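Local coordinates for protein glycosyl hydrolase, family 8 (Clostridium perfringens, PDB 3REN) that acts as an alpha-amylase with an (alpha/alpha)6-barrel fold, and so probably hydrolyses alpha-linked glucose polymers, at residues A[95-100]-A[109-114]; A[156-161]-A[168-173]; A[207-212]-A[252-257]; A[226-231]-A[268-273]. All blocks are in the same frame, centred on the assembly; numbering follows the deposited sequence.

Contact 1 (A[95-100]-A[109-114]). With SO4 (sulfate ion), chain E.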
loop_
_atom_site.group_PDB
_atom_site.type_symbol
_atom_site.label_atom_id
_atom_site.label_comp_id
_atom_site.label_asym_id
_atom_site.label_seq_id
_atom_site.Cartn_x
_atom_site.Cartn_y
_atom_site.Cartn_z
ATOM N N ASN A 95 -4.790 -22.759 3.781
ATOM C CA ASN A 95 -3.545 -22.835 2.989
ATOM C C ASN A 95 -2.322 -22.070 3.550
ATOM O O ASN A 95 -1.260 -22.044 2.909
ATOM C CB ASN A 95 -3.806 -22.472 1.513
ATOM C CG ASN A 95 -4.259 -21.046 1.336
ATOM O OD1 ASN A 95 -4.272 -20.246 2.299
ATOM N ND2 ASN A 95 -4.639 -20.704 0.116
ATOM N N GLY A 96 -2.482 -21.433 4.724
ATOM C CA GLY A 96 -1.423 -20.615 5.360
ATOM C C GLY A 96 -1.393 -19.120 4.971
ATOM O O GLY A 96 -0.600 -18.339 5.502
ATOM N N LEU A 97 -2.233 -18.722 4.029
ATOM C CA LEU A 97 -2.276 -17.346 3.574
ATOM C C LEU A 97 -3.315 -16.602 4.383
ATOM O O LEU A 97 -4.262 -17.198 4.897
ATOM C CB LEU A 97 -2.605 -17.272 2.074
ATOM C CG LEU A 97 -1.536 -17.851 1.119
ATOM C CD1 LEU A 97 -1.969 -17.638 -0.341
ATOM C CD2 LEU A 97 -0.076 -17.295 1.362
ATOM N N ILE A 98 -3.117 -15.300 4.516
ATOM C CA ILE A 98 -4.105 -14.432 5.116
ATOM C C ILE A 98 -5.197 -14.114 4.109
ATOM O O ILE A 98 -4.921 -13.797 2.957
ATOM C CB ILE A 98 -3.472 -13.133 5.616
ATOM C CG1 ILE A 98 -2.217 -13.418 6.473
ATOM C CG2 ILE A 98 -4.512 -12.280 6.348
ATOM C CD1 ILE A 98 -2.430 -14.546 7.622
ATOM N N SER A 99 -6.430 -14.177 4.579
ATOM C CA SER A 99 -7.604 -13.946 3.770
ATOM C C SER A 99 -7.562 -12.491 3.315
ATOM O O SER A 99 -7.084 -11.637 4.067
ATOM C CB SER A 99 -8.833 -14.134 4.634
ATOM O OG SER A 99 -10.020 -13.868 3.910
ATOM N N TRP A 100 -8.088 -12.186 2.125
ATOM C CA TRP A 100 -8.155 -10.789 1.690
ATOM C C TRP A 100 -9.150 -9.960 2.489
ATOM O O TRP A 100 -8.949 -8.748 2.656
ATOM C CB TRP A 100 -8.371 -10.619 0.153
ATOM C CG TRP A 100 -9.764 -10.592 -0.277
ATOM C CD1 TRP A 100 -10.606 -11.657 -0.333
ATOM C CD2 TRP A 100 -10.519 -9.457 -0.771
ATOM N NE1 TRP A 100 -11.869 -11.270 -0.806
ATOM C CE2 TRP A 100 -11.846 -9.927 -1.065
ATOM C CE3 TRP A 100 -10.217 -8.105 -0.986
ATOM C CZ2 TRP A 100 -12.863 -9.087 -1.563
ATOM C CZ3 TRP A 100 -11.249 -7.247 -1.473
ATOM C CH2 TRP A 100 -12.550 -7.747 -1.751
ATOM N N PRO A 109 -12.326 -17.042 1.223
ATOM C CA PRO A 109 -11.368 -18.110 0.911
ATOM C C PRO A 109 -10.286 -17.673 -0.063
ATOM O O PRO A 109 -9.454 -18.476 -0.475
ATOM C CB PRO A 109 -12.248 -19.198 0.269
ATOM C CG PRO A 109 -13.407 -18.461 -0.311
ATOM C CD PRO A 109 -13.666 -17.326 0.651
ATOM N N SER A 110 -10.236 -16.398 -0.401
ATOM C CA SER A 110 -9.224 -15.975 -1.346
ATOM C C SER A 110 -8.256 -14.964 -0.733
ATOM O O SER A 110 -8.567 -14.323 0.303
ATOM C CB SER A 110 -9.893 -15.466 -2.617
ATOM O OG SER A 110 -10.469 -14.237 -2.324
ATOM N N SER A 111 -7.100 -14.852 -1.384
ATOM C CA SER A 111 -5.971 -14.056 -0.937
ATOM C C SER A 111 -5.359 -13.268 -2.125
ATOM O O SER A 111 -5.461 -13.723 -3.257
ATOM C CB SER A 111 -4.900 -14.981 -0.387
ATOM O OG SER A 111 -5.346 -15.567 0.808
ATOM N N ALA A 112 -4.713 -12.137 -1.842
ATOM C CA ALA A 112 -3.961 -11.359 -2.845
ATOM C C ALA A 112 -2.497 -11.299 -2.383
ATOM O O ALA A 112 -2.239 -10.912 -1.256
ATOM C CB ALA A 112 -4.533 -9.935 -2.919
ATOM N N THR A 113 -1.550 -11.643 -3.254
ATOM C CA THR A 113 -0.127 -11.666 -2.940
ATOM C C THR A 113 0.379 -10.375 -2.274
ATOM O O THR A 113 1.200 -10.409 -1.335
ATOM C CB THR A 113 0.641 -12.012 -4.213
ATOM O OG1 THR A 113 0.374 -13.380 -4.557
ATOM C CG2 THR A 113 2.153 -11.841 -4.066
ATOM N N ILE A 114 -0.122 -9.229 -2.744
ATOM C CA ILE A 114 0.355 -7.962 -2.209
ATOM C C ILE A 114 0.027 -7.840 -0.721
ATOM O O ILE A 114 0.841 -7.321 0.038
ATOM C CB ILE A 114 -0.212 -6.755 -3.026
ATOM C CG1 ILE A 114 0.459 -5.440 -2.585
ATOM C CG2 ILE A 114 -1.759 -6.718 -2.896
ATOM C CD1 ILE A 114 -0.012 -4.125 -3.323
HETATM S S SO4 E . -15.341 -13.114 -1.257
HETATM O O1 SO4 E . -16.644 -12.901 -1.870
HETATM O O2 SO4 E . -14.359 -13.615 -2.212
HETATM O O3 SO4 E . -14.867 -11.845 -0.729
HETATM O O4 SO4 E . -15.534 -14.096 -0.197
HETATM O O HOH W 1 -6.002 -18.133 -0.439
#
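The Trp100 indole meets Ser110 along its pyrrole edge: Ser110 O lies in the ring plane, 3.4 Å from Trp100 CD1, while Ser110 OG comes in obliquely, 3.3 Å from the same carbon. Near the plane on the NE1 edge sits a sulfate ion, probably from the crystallisation liquor. Trp100 NE1 donates to its O3 over 3.1 Å in a bent bond (140° at the hydrogen), and Ser108 and Arg101 also hold the ion. With CG set between the backbone N and the carbonyl carbon (chi1 89°), the indole turns alongside the 109-114 chain. Trp100 N gives the backbone bond, 2.8 Å to Ser110 O. These residues join the loop that follows helix 78-89 to strand 111-112, an edge strand of a three-stranded antiparallel sheet, just where the chain turns into helix 113-130 with Ala112 as its N-cap residue. Ser111 OG, beside its own backbone N (chi1 -69°), donates 2.8 Å to Ile98 O from above the carbonyl plane. It also lies 3.5 Å from Leu97 CB, so the hydroxyl is flanked by aliphatic carbon. The same OG accepts from a water 2.9 Å away, which in turn takes a hydrogen from Asn95 ND2. The Asn95 carboxamide uses its other end in an Asx turn, OD1 accepting from Leu97 N.

Contact 2 (A[156-161]-A[168-173])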
loop_
_atom_site.group_PDB
_atom_site.type_symbol
_atom_site.label_atom_id
_atom_site.label_comp_id
_atom_site.label_asym_id
_atom_site.label_seq_id
_atom_site.Cartn_x
_atom_site.Cartn_y
_atom_site.Cartn_z
ATOM N N LEU A 156 5.428 -14.683 -8.789
ATOM C CA LEU A 156 4.237 -14.722 -7.936
ATOM C C LEU A 156 3.019 -14.140 -8.666
ATOM O O LEU A 156 3.047 -12.999 -9.156
ATOM C CB LEU A 156 4.468 -13.931 -6.620
ATOM C CG LEU A 156 5.637 -14.293 -5.709
ATOM C CD1 LEU A 156 5.520 -13.577 -4.343
ATOM C CD2 LEU A 156 5.627 -15.811 -5.505
ATOM N N VAL A 157 1.952 -14.917 -8.736
ATOM C CA VAL A 157 0.712 -14.418 -9.317
ATOM C C VAL A 157 -0.123 -13.749 -8.241
ATOM O O VAL A 157 0.090 -14.019 -7.027
ATOM C CB VAL A 157 -0.076 -15.556 -10.035
ATOM C CG1 VAL A 157 0.846 -16.227 -11.073
ATOM C CG2 VAL A 157 -0.578 -16.570 -9.035
ATOM N N ASP A 158 -1.060 -12.905 -8.686
ATOM C CA ASP A 158 -1.796 -12.022 -7.819
ATOM C C ASP A 158 -2.756 -12.744 -6.918
ATOM O O ASP A 158 -2.898 -12.367 -5.759
ATOM C CB ASP A 158 -2.667 -11.039 -8.615
ATOM C CG ASP A 158 -1.862 -9.989 -9.379
ATOM O OD1 ASP A 158 -0.625 -9.815 -9.154
ATOM O OD2 ASP A 158 -2.500 -9.312 -10.220
ATOM N N TYR A 159 -3.499 -13.699 -7.482
ATOM C CA TYR A 159 -4.761 -14.163 -6.868
ATOM C C TYR A 159 -4.620 -15.629 -6.500
ATOM O O TYR A 159 -4.044 -16.401 -7.252
ATOM C CB TYR A 159 -5.964 -13.925 -7.834
ATOM C CG TYR A 159 -7.265 -14.552 -7.338
ATOM C CD1 TYR A 159 -8.169 -13.842 -6.564
ATOM C CD2 TYR A 159 -7.532 -15.894 -7.593
ATOM C CE1 TYR A 159 -9.336 -14.450 -6.108
ATOM C CE2 TYR A 159 -8.646 -16.497 -7.137
ATOM C CZ TYR A 159 -9.550 -15.797 -6.410
ATOM O OH TYR A 159 -10.649 -16.504 -5.978
ATOM N N ILE A 160 -5.115 -16.005 -5.322
ATOM C CA ILE A 160 -5.025 -17.408 -4.849
ATOM C C ILE A 160 -6.320 -17.691 -4.081
ATOM O O ILE A 160 -6.735 -16.875 -3.251
ATOM C CB ILE A 160 -3.835 -17.707 -3.880
ATOM C CG1 ILE A 160 -2.476 -17.192 -4.385
ATOM C CG2 ILE A 160 -3.757 -19.231 -3.542
ATOM C CD1 ILE A 160 -2.103 -15.732 -3.877
ATOM N N ASP A 161 -6.982 -18.810 -4.398
ATOM C CA ASP A 161 -8.074 -19.300 -3.566
ATOM C C ASP A 161 -7.881 -20.775 -3.225
ATOM O O ASP A 161 -6.810 -21.336 -3.448
ATOM C CB ASP A 161 -9.468 -18.964 -4.128
ATOM C CG ASP A 161 -9.781 -19.675 -5.461
ATOM O OD1 ASP A 161 -9.080 -20.628 -5.835
ATOM O OD2 ASP A 161 -10.719 -19.252 -6.152
ATOM N N THR A 168 -1.829 -13.863 -13.653
ATOM C CA THR A 168 -1.419 -12.504 -13.904
ATOM C C THR A 168 -0.663 -11.962 -12.707
ATOM O O THR A 168 -0.894 -12.400 -11.557
ATOM C CB THR A 168 -2.614 -11.619 -14.301
ATOM O OG1 THR A 168 -3.621 -11.721 -13.297
ATOM C CG2 THR A 168 -3.176 -12.091 -15.650
ATOM N N THR A 169 0.275 -11.060 -12.990
ATOM C CA THR A 169 1.116 -10.428 -11.996
ATOM C C THR A 169 1.028 -8.908 -12.160
ATOM O O THR A 169 1.543 -8.343 -13.130
ATOM C CB THR A 169 2.580 -10.914 -12.174
ATOM O OG1 THR A 169 2.597 -12.329 -12.002
ATOM C CG2 THR A 169 3.570 -10.288 -11.162
ATOM N N THR A 170 0.393 -8.250 -11.207
ATOM C CA THR A 170 0.337 -6.792 -11.206
ATOM C C THR A 170 1.690 -6.332 -10.703
ATOM O O THR A 170 2.201 -6.873 -9.734
ATOM C CB THR A 170 -0.844 -6.387 -10.345
ATOM O OG1 THR A 170 -1.980 -7.047 -10.905
ATOM C CG2 THR A 170 -1.100 -4.885 -10.338
ATOM N N LEU A 171 2.316 -5.381 -11.380
ATOM C CA LEU A 171 3.665 -4.999 -11.007
ATOM C C LEU A 171 3.784 -4.407 -9.601
ATOM O O LEU A 171 4.795 -4.648 -8.938
ATOM C CB LEU A 171 4.317 -4.058 -12.044
ATOM C CG LEU A 171 5.098 -4.758 -13.170
ATOM C CD1 LEU A 171 4.078 -5.516 -14.064
ATOM C CD2 LEU A 171 5.900 -3.769 -14.015
ATOM N N CYS A 172 2.768 -3.663 -9.151
ATOM C CA CYS A 172 2.781 -3.116 -7.774
ATOM C C CYS A 172 2.743 -4.208 -6.670
ATOM O O CYS A 172 3.070 -3.910 -5.521
ATOM C CB CYS A 172 1.653 -2.096 -7.541
ATOM S SG CYS A 172 0.002 -2.750 -7.581
ATOM N N TYR A 173 2.316 -5.424 -7.019
ATOM C CA TYR A 173 2.371 -6.593 -6.102
ATOM C C TYR A 173 3.800 -7.092 -5.874
ATOM O O TYR A 173 4.042 -7.847 -4.927
ATOM C CB TYR A 173 1.596 -7.774 -6.672
ATOM C CG TYR A 173 0.091 -7.737 -6.479
ATOM C CD1 TYR A 173 -0.639 -6.575 -6.691
ATOM C CD2 TYR A 173 -0.602 -8.896 -6.131
ATOM C CE1 TYR A 173 -2.013 -6.575 -6.536
ATOM C CE2 TYR A 173 -1.962 -8.902 -5.979
ATOM C CZ TYR A 173 -2.658 -7.744 -6.179
ATOM O OH TYR A 173 -4.031 -7.750 -6.038
HETATM O O HOH W 2 -3.656 -13.609 -10.757
#
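Thr168 O is gripped by two donors: Asp158 N at 2.9 Å, and a water at 3.1 Å that also reaches, weakly, to Tyr159 N. Val157 CA adds a CA-H...O contact to this oxygen. Thr169 OG1, held beside its own backbone N (chi1 -60°), donates to Leu156 O over 3.0 Å, arriving from above the carbonyl plane. The Asp158 carboxylate then reaches across to the second segment. Its OD1 takes Thr170 N on the syn lone pair at 2.8 Å, in a nearly straight bond of 171°. Its OD2 faces Thr170 OG1, a bond modelled so short that its length is doubtful. OD1 also stands over one face of the Tyr173 ring, 3.1 Å above the plane and offset toward the rim, with the carboxylate tilted 35° from the ring. The contact ties strand 155-160 to strand 168-170, which belong to two different antiparallel sheets. The firm grip of the carboxylate is that of OD1 on Thr170 N, at the end of strand 168-170 just before the 3-10 segment 171-173, and this bond probably limits how far the Asp158 side chain can turn.

Contact 3 (A[207-212]-A[252-257])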
loop_
_atom_site.group_PDB
_atom_site.type_symbol
_atom_site.label_atom_id
_atom_site.label_comp_id
_atom_site.label_asym_id
_atom_site.label_seq_id
_atom_site.Cartn_x
_atom_site.Cartn_y
_atom_site.Cartn_z
ATOM N N GLU A 207 10.250 6.155 -23.021
ATOM C CA GLU A 207 11.369 7.022 -22.643
ATOM C C GLU A 207 10.835 8.387 -22.175
ATOM O O GLU A 207 11.336 8.966 -21.223
ATOM C CB GLU A 207 12.394 7.152 -23.806
ATOM C CG GLU A 207 11.814 7.403 -25.279
ATOM C CD GLU A 207 10.342 6.924 -25.613
ATOM O OE1 GLU A 207 10.128 5.675 -25.897
ATOM O OE2 GLU A 207 9.430 7.831 -25.648
ATOM N N GLU A 208 9.803 8.870 -22.861
ATOM C CA GLU A 208 9.115 10.107 -22.512
ATOM C C GLU A 208 8.405 9.990 -21.126
ATOM O O GLU A 208 8.328 10.952 -20.364
ATOM C CB GLU A 208 8.098 10.434 -23.642
ATOM C CG GLU A 208 7.201 11.677 -23.439
ATOM C CD GLU A 208 8.020 12.970 -23.266
ATOM O OE1 GLU A 208 9.126 13.051 -23.871
ATOM O OE2 GLU A 208 7.586 13.874 -22.490
ATOM N N VAL A 209 7.838 8.816 -20.855
ATOM C CA VAL A 209 7.012 8.586 -19.657
ATOM C C VAL A 209 7.593 7.355 -18.962
ATOM O O VAL A 209 7.177 6.220 -19.226
ATOM C CB VAL A 209 5.532 8.349 -20.033
ATOM C CG1 VAL A 209 4.650 8.153 -18.759
ATOM C CG2 VAL A 209 5.013 9.475 -20.905
ATOM N N PRO A 210 8.608 7.557 -18.117
ATOM C CA PRO A 210 9.319 6.369 -17.652
ATOM C C PRO A 210 8.646 5.753 -16.432
ATOM O O PRO A 210 9.293 5.501 -15.411
ATOM C CB PRO A 210 10.708 6.907 -17.314
ATOM C CG PRO A 210 10.503 8.331 -16.979
ATOM C CD PRO A 210 9.244 8.811 -17.673
ATOM N N LEU A 211 7.349 5.551 -16.535
ATOM C CA LEU A 211 6.574 4.901 -15.491
ATOM C C LEU A 211 6.456 3.408 -15.841
ATOM O O LEU A 211 7.226 2.905 -16.666
ATOM C CB LEU A 211 5.215 5.596 -15.355
ATOM C CG LEU A 211 5.331 7.079 -14.984
ATOM C CD1 LEU A 211 3.938 7.709 -14.951
ATOM C CD2 LEU A 211 6.096 7.359 -13.675
ATOM N N TYR A 212 5.495 2.699 -15.250
ATOM C CA TYR A 212 5.464 1.269 -15.386
ATOM C C TYR A 212 4.161 0.737 -15.906
ATOM O O TYR A 212 3.094 1.301 -15.632
ATOM C CB TYR A 212 5.785 0.588 -14.055
ATOM C CG TYR A 212 7.213 0.745 -13.706
ATOM C CD1 TYR A 212 8.175 -0.037 -14.321
ATOM C CD2 TYR A 212 7.627 1.750 -12.820
ATOM C CE1 TYR A 212 9.523 0.121 -14.027
ATOM C CE2 TYR A 212 8.970 1.882 -12.485
ATOM C CZ TYR A 212 9.908 1.047 -13.091
ATOM O OH TYR A 212 11.255 1.162 -12.804
ATOM N N ILE A 252 11.468 9.379 -10.990
ATOM C CA ILE A 252 11.324 10.391 -9.964
ATOM C C ILE A 252 11.480 11.791 -10.570
ATOM O O ILE A 252 10.750 12.703 -10.211
ATOM C CB ILE A 252 12.314 10.158 -8.802
ATOM C CG1 ILE A 252 11.928 8.882 -8.048
ATOM C CG2 ILE A 252 12.317 11.338 -7.843
ATOM C CD1 ILE A 252 12.926 8.489 -6.954
ATOM N N LYS A 253 12.442 11.960 -11.467
ATOM C CA LYS A 253 12.575 13.228 -12.202
ATOM C C LYS A 253 11.242 13.550 -12.928
ATOM O O LYS A 253 10.733 14.672 -12.879
ATOM C CB LYS A 253 13.748 13.108 -13.185
ATOM C CG LYS A 253 14.237 14.420 -13.798
ATOM C CD LYS A 253 15.173 14.116 -14.988
ATOM C CE LYS A 253 15.246 15.294 -15.999
ATOM N NZ LYS A 253 16.248 16.334 -15.597
ATOM N N TRP A 254 10.667 12.545 -13.580
ATOM C CA TRP A 254 9.407 12.735 -14.319
ATOM C C TRP A 254 8.304 13.214 -13.396
ATOM O O TRP A 254 7.617 14.200 -13.674
ATOM C CB TRP A 254 8.988 11.444 -15.029
ATOM C CG TRP A 254 7.817 11.658 -15.966
ATOM C CD1 TRP A 254 7.888 11.950 -17.295
ATOM C CD2 TRP A 254 6.413 11.594 -15.640
ATOM N NE1 TRP A 254 6.637 12.074 -17.814
ATOM C CE2 TRP A 254 5.705 11.864 -16.834
ATOM C CE3 TRP A 254 5.689 11.338 -14.458
ATOM C CZ2 TRP A 254 4.305 11.897 -16.899
ATOM C CZ3 TRP A 254 4.255 11.396 -14.515
ATOM C CH2 TRP A 254 3.597 11.664 -15.739
ATOM N N ILE A 255 8.139 12.521 -12.279
ATOM C CA ILE A 255 7.165 12.938 -11.267
ATOM C C ILE A 255 7.392 14.342 -10.758
ATOM O O ILE A 255 6.422 15.127 -10.695
ATOM C CB ILE A 255 7.084 11.926 -10.077
ATOM C CG1 ILE A 255 6.582 10.576 -10.588
ATOM C CG2 ILE A 255 6.147 12.430 -9.009
ATOM C CD1 ILE A 255 6.824 9.449 -9.574
ATOM N N LYS A 256 8.641 14.655 -10.386
ATOM C CA LYS A 256 8.978 15.978 -9.878
ATOM C C LYS A 256 8.664 17.084 -10.913
ATOM O O LYS A 256 8.085 18.100 -10.558
ATOM C CB LYS A 256 10.459 16.014 -9.493
ATOM C CG LYS A 256 10.920 17.202 -8.699
ATOM C CD LYS A 256 12.446 17.132 -8.585
ATOM C CE LYS A 256 12.938 17.448 -7.192
ATOM N NZ LYS A 256 12.282 18.600 -6.555
ATOM N N GLU A 257 9.034 16.867 -12.180
ATOM C CA GLU A 257 8.736 17.818 -13.263
ATOM C C GLU A 257 7.216 17.974 -13.502
ATOM O O GLU A 257 6.679 19.110 -13.637
ATOM C CB GLU A 257 9.450 17.381 -14.551
HETATM O O HOH W 3 5.889 13.831 -20.074
#
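Pro210, Leu211 and Val209 pack closely on the indole of Trp254, while the Glu208 end of the same contact is solvent-exposed and bridged by water. On the tight side Pro210 CD presses toward Trp254 CD1 at 3.4 Å, set obliquely to the ring. Leu211 crosses the indole at about a right angle and places CD1 over the six-membered ring, 4.1 Å from the centroid and 26° off the normal, a CH-pi contact. Val209 CG1 rests on that face too, but near the rim, 4.2 Å from Trp254 CZ2. Trp254 carries CG anti to its backbone N (chi1 -171°), which swings the indole out from helix 249-262 onto the loop that precedes strand 215-217. Pro210 is the centre of an inverse gamma turn, a bend consistent with all three apolar residues meeting the same indole. Looser packing continues at Leu211 CD2, 4.5 Å from Ile255 CG1, where Phe231 of helix 231-243 touches both residues. On the solvent side a water accepts from Trp254 NE1 at 3.0 Å and donates to Glu208 OE2 at 3.0 Å, so the indole N-H has a water partner there. The loop is therefore held to the helix mainly by carbon packing around one indole, with a water-mediated link to a carboxylate at its margin.

Contact 4 (A[226-231]-A[268-273])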
loop_
_atom_site.group_PDB
_atom_site.type_symbol
_atom_site.label_atom_id
_atom_site.label_comp_id
_atom_site.label_asym_id
_atom_site.label_seq_id
_atom_site.Cartn_x
_atom_site.Cartn_y
_atom_site.Cartn_z
ATOM N N GLU A 226 -2.343 -1.078 -22.276
ATOM C CA GLU A 226 -3.171 0.106 -22.007
ATOM C C GLU A 226 -2.479 1.364 -22.514
ATOM O O GLU A 226 -1.257 1.468 -22.418
ATOM C CB GLU A 226 -3.397 0.267 -20.504
ATOM C CG GLU A 226 -3.808 -1.006 -19.804
ATOM C CD GLU A 226 -5.294 -1.146 -19.677
ATOM O OE1 GLU A 226 -6.010 -0.884 -20.667
ATOM O OE2 GLU A 226 -5.754 -1.529 -18.573
ATOM N N GLU A 227 -3.240 2.323 -23.038
ATOM C CA GLU A 227 -2.616 3.558 -23.536
ATOM C C GLU A 227 -2.258 4.473 -22.378
ATOM O O GLU A 227 -1.252 5.176 -22.430
ATOM C CB GLU A 227 -3.530 4.272 -24.530
ATOM C CG GLU A 227 -3.799 3.423 -25.788
ATOM C CD GLU A 227 -4.216 4.251 -26.999
ATOM O OE1 GLU A 227 -5.222 5.020 -26.903
ATOM O OE2 GLU A 227 -3.549 4.110 -28.053
ATOM N N ASN A 228 -3.088 4.428 -21.337
ATOM C CA ASN A 228 -2.935 5.256 -20.135
ATOM C C ASN A 228 -2.191 4.537 -19.034
ATOM O O ASN A 228 -2.407 3.346 -18.844
ATOM C CB ASN A 228 -4.301 5.616 -19.576
ATOM C CG ASN A 228 -5.042 6.614 -20.451
ATOM O OD1 ASN A 228 -4.461 7.248 -21.312
ATOM N ND2 ASN A 228 -6.334 6.726 -20.240
ATOM N N VAL A 229 -1.341 5.273 -18.317
ATOM C CA VAL A 229 -0.618 4.744 -17.163
ATOM C C VAL A 229 -1.471 4.953 -15.896
ATOM O O VAL A 229 -1.918 6.074 -15.651
ATOM C CB VAL A 229 0.718 5.490 -16.988
ATOM C CG1 VAL A 229 1.511 4.979 -15.727
ATOM C CG2 VAL A 229 1.569 5.414 -18.276
ATOM N N ASP A 230 -1.698 3.880 -15.111
ATOM C CA ASP A 230 -2.310 3.985 -13.765
ATOM C C ASP A 230 -1.279 4.536 -12.806
ATOM O O ASP A 230 -0.392 3.798 -12.318
ATOM C CB ASP A 230 -2.777 2.610 -13.234
ATOM C CG ASP A 230 -3.635 2.727 -11.975
ATOM O OD1 ASP A 230 -3.300 3.543 -11.053
ATOM O OD2 ASP A 230 -4.642 1.998 -11.906
ATOM N N PHE A 231 -1.384 5.825 -12.514
ATOM C CA PHE A 231 -0.276 6.485 -11.790
ATOM C C PHE A 231 -0.033 5.956 -10.382
ATOM O O PHE A 231 1.129 5.827 -9.966
ATOM C CB PHE A 231 -0.454 8.003 -11.787
ATOM C CG PHE A 231 0.714 8.730 -11.268
ATOM C CD1 PHE A 231 0.589 9.545 -10.144
ATOM C CD2 PHE A 231 1.953 8.642 -11.914
ATOM C CE1 PHE A 231 1.695 10.244 -9.639
ATOM C CE2 PHE A 231 3.066 9.335 -11.406
ATOM C CZ PHE A 231 2.928 10.135 -10.259
ATOM N N THR A 268 -4.281 9.143 -13.886
ATOM C CA THR A 268 -3.776 8.560 -15.132
ATOM C C THR A 268 -3.082 9.586 -16.065
ATOM O O THR A 268 -3.461 10.786 -16.108
ATOM C CB THR A 268 -4.906 7.805 -15.982
ATOM O OG1 THR A 268 -5.881 8.725 -16.483
ATOM C CG2 THR A 268 -5.631 6.682 -15.188
ATOM N N TYR A 269 -2.094 9.098 -16.820
ATOM C CA TYR A 269 -1.388 9.901 -17.813
ATOM C C TYR A 269 -1.276 9.096 -19.111
ATOM O O TYR A 269 -1.270 7.862 -19.089
ATOM C CB TYR A 269 0.016 10.224 -17.312
ATOM C CG TYR A 269 -0.028 11.139 -16.104
ATOM C CD1 TYR A 269 -0.108 12.510 -16.270
ATOM C CD2 TYR A 269 -0.044 10.621 -14.818
ATOM C CE1 TYR A 269 -0.161 13.361 -15.201
ATOM C CE2 TYR A 269 -0.095 11.447 -13.732
ATOM C CZ TYR A 269 -0.172 12.832 -13.930
ATOM O OH TYR A 269 -0.235 13.703 -12.875
ATOM N N ASN A 270 -1.189 9.785 -20.243
ATOM C CA ASN A 270 -1.031 9.089 -21.514
ATOM C C ASN A 270 0.394 8.551 -21.620
ATOM O O ASN A 270 1.339 9.279 -21.333
ATOM C CB ASN A 270 -1.343 10.051 -22.678
ATOM C CG ASN A 270 -1.084 9.401 -24.025
ATOM O OD1 ASN A 270 0.043 9.408 -24.514
ATOM N ND2 ASN A 270 -2.091 8.741 -24.558
ATOM N N GLY A 271 0.555 7.285 -22.001
ATOM C CA GLY A 271 1.873 6.609 -22.020
ATOM C C GLY A 271 2.866 7.132 -23.066
ATOM O O GLY A 271 4.059 6.946 -22.933
ATOM N N LYS A 272 2.354 7.826 -24.063
ATOM C CA LYS A 272 3.146 8.351 -25.194
ATOM C C LYS A 272 3.681 9.758 -24.936
ATOM O O LYS A 272 4.859 10.018 -25.060
ATOM C CB LYS A 272 2.271 8.322 -26.453
ATOM C CG LYS A 272 2.951 8.757 -27.715
ATOM C CD LYS A 272 2.372 8.026 -28.935
ATOM C CE LYS A 272 2.774 8.736 -30.238
ATOM N NZ LYS A 272 4.103 9.428 -30.083
ATOM N N ASN A 273 2.805 10.658 -24.539
ATOM C CA ASN A 273 3.172 12.039 -24.448
ATOM C C ASN A 273 3.106 12.562 -23.001
ATOM O O ASN A 273 3.481 13.685 -22.744
ATOM C CB ASN A 273 2.318 12.890 -25.429
ATOM C CG ASN A 273 0.853 12.835 -25.118
ATOM O OD1 ASN A 273 0.460 12.741 -23.965
ATOM N ND2 ASN A 273 0.016 12.881 -26.153
HETATM O O HOH W 4 -4.622 8.356 -23.458
#
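A two-stranded antiparallel ribbon, 228-230 with 268-270, joins the chain just before helix 231-243 to the chain after helix 249-262, in a protein of (alpha/alpha)6-barrel fold. Val229 and Tyr269 form the hydrogen-bonded pair: Val229 N donates to Tyr269 O at 2.7 Å and Tyr269 N returns to Val229 O at 3.2 Å. Beyond the strand, Gly271 N adds a 2.8 Å bond to Glu227 O, and Gly271 CA lies 3.9 Å from Val229 CG2. The face carrying Val229 and Tyr269 is buried. There Phe231 receives the Tyr269 ring in a T-shaped stack, with the edge of Tyr269 directed at the face of Phe231, centroids 5.3 Å apart and planes at 78°. Beyond the stack, the Tyr269 hydroxyl bonds to Val266. The face with Asn228, Asp230, Thr268 and Asn270 is more polar. A water links Asn228 OD1 to Asn270 ND2, although its modelled distance to OD1 is doubtfully short. Asn270 OD1 folds back on its own chain, forming an Asx turn with Lys272 N, which sits above its carbonyl plane, and extending it to an Asx motif with Asn273 N, which lies within that plane at 3.0 Å from OD1.

Contacts 1 and 2 share a sheet, strands 111-112 and 155-160 being neighbours in it, and they touch where Ser111 N meets Ile160 O and Thr113 OG1 meets Val157 O, probable hydrogen bonds. Contacts 3 and 4 form a second cluster, with centres 11 Å apart: Trp254 packs edge-to-face with Tyr269, and Ile255 touches Phe231. Contact 3 is the most buried; the others are partly buried. Contact 1 joins a loop to edge strand 111-112 and contact 2 joins central strand 155-160 to another sheet, both through backbone bonds plus hydroxyls, with a carboxylate in contact 2. Contact 3 relies on apolar packing against a helix, and contact 4 combines strand pairing with an aromatic stack.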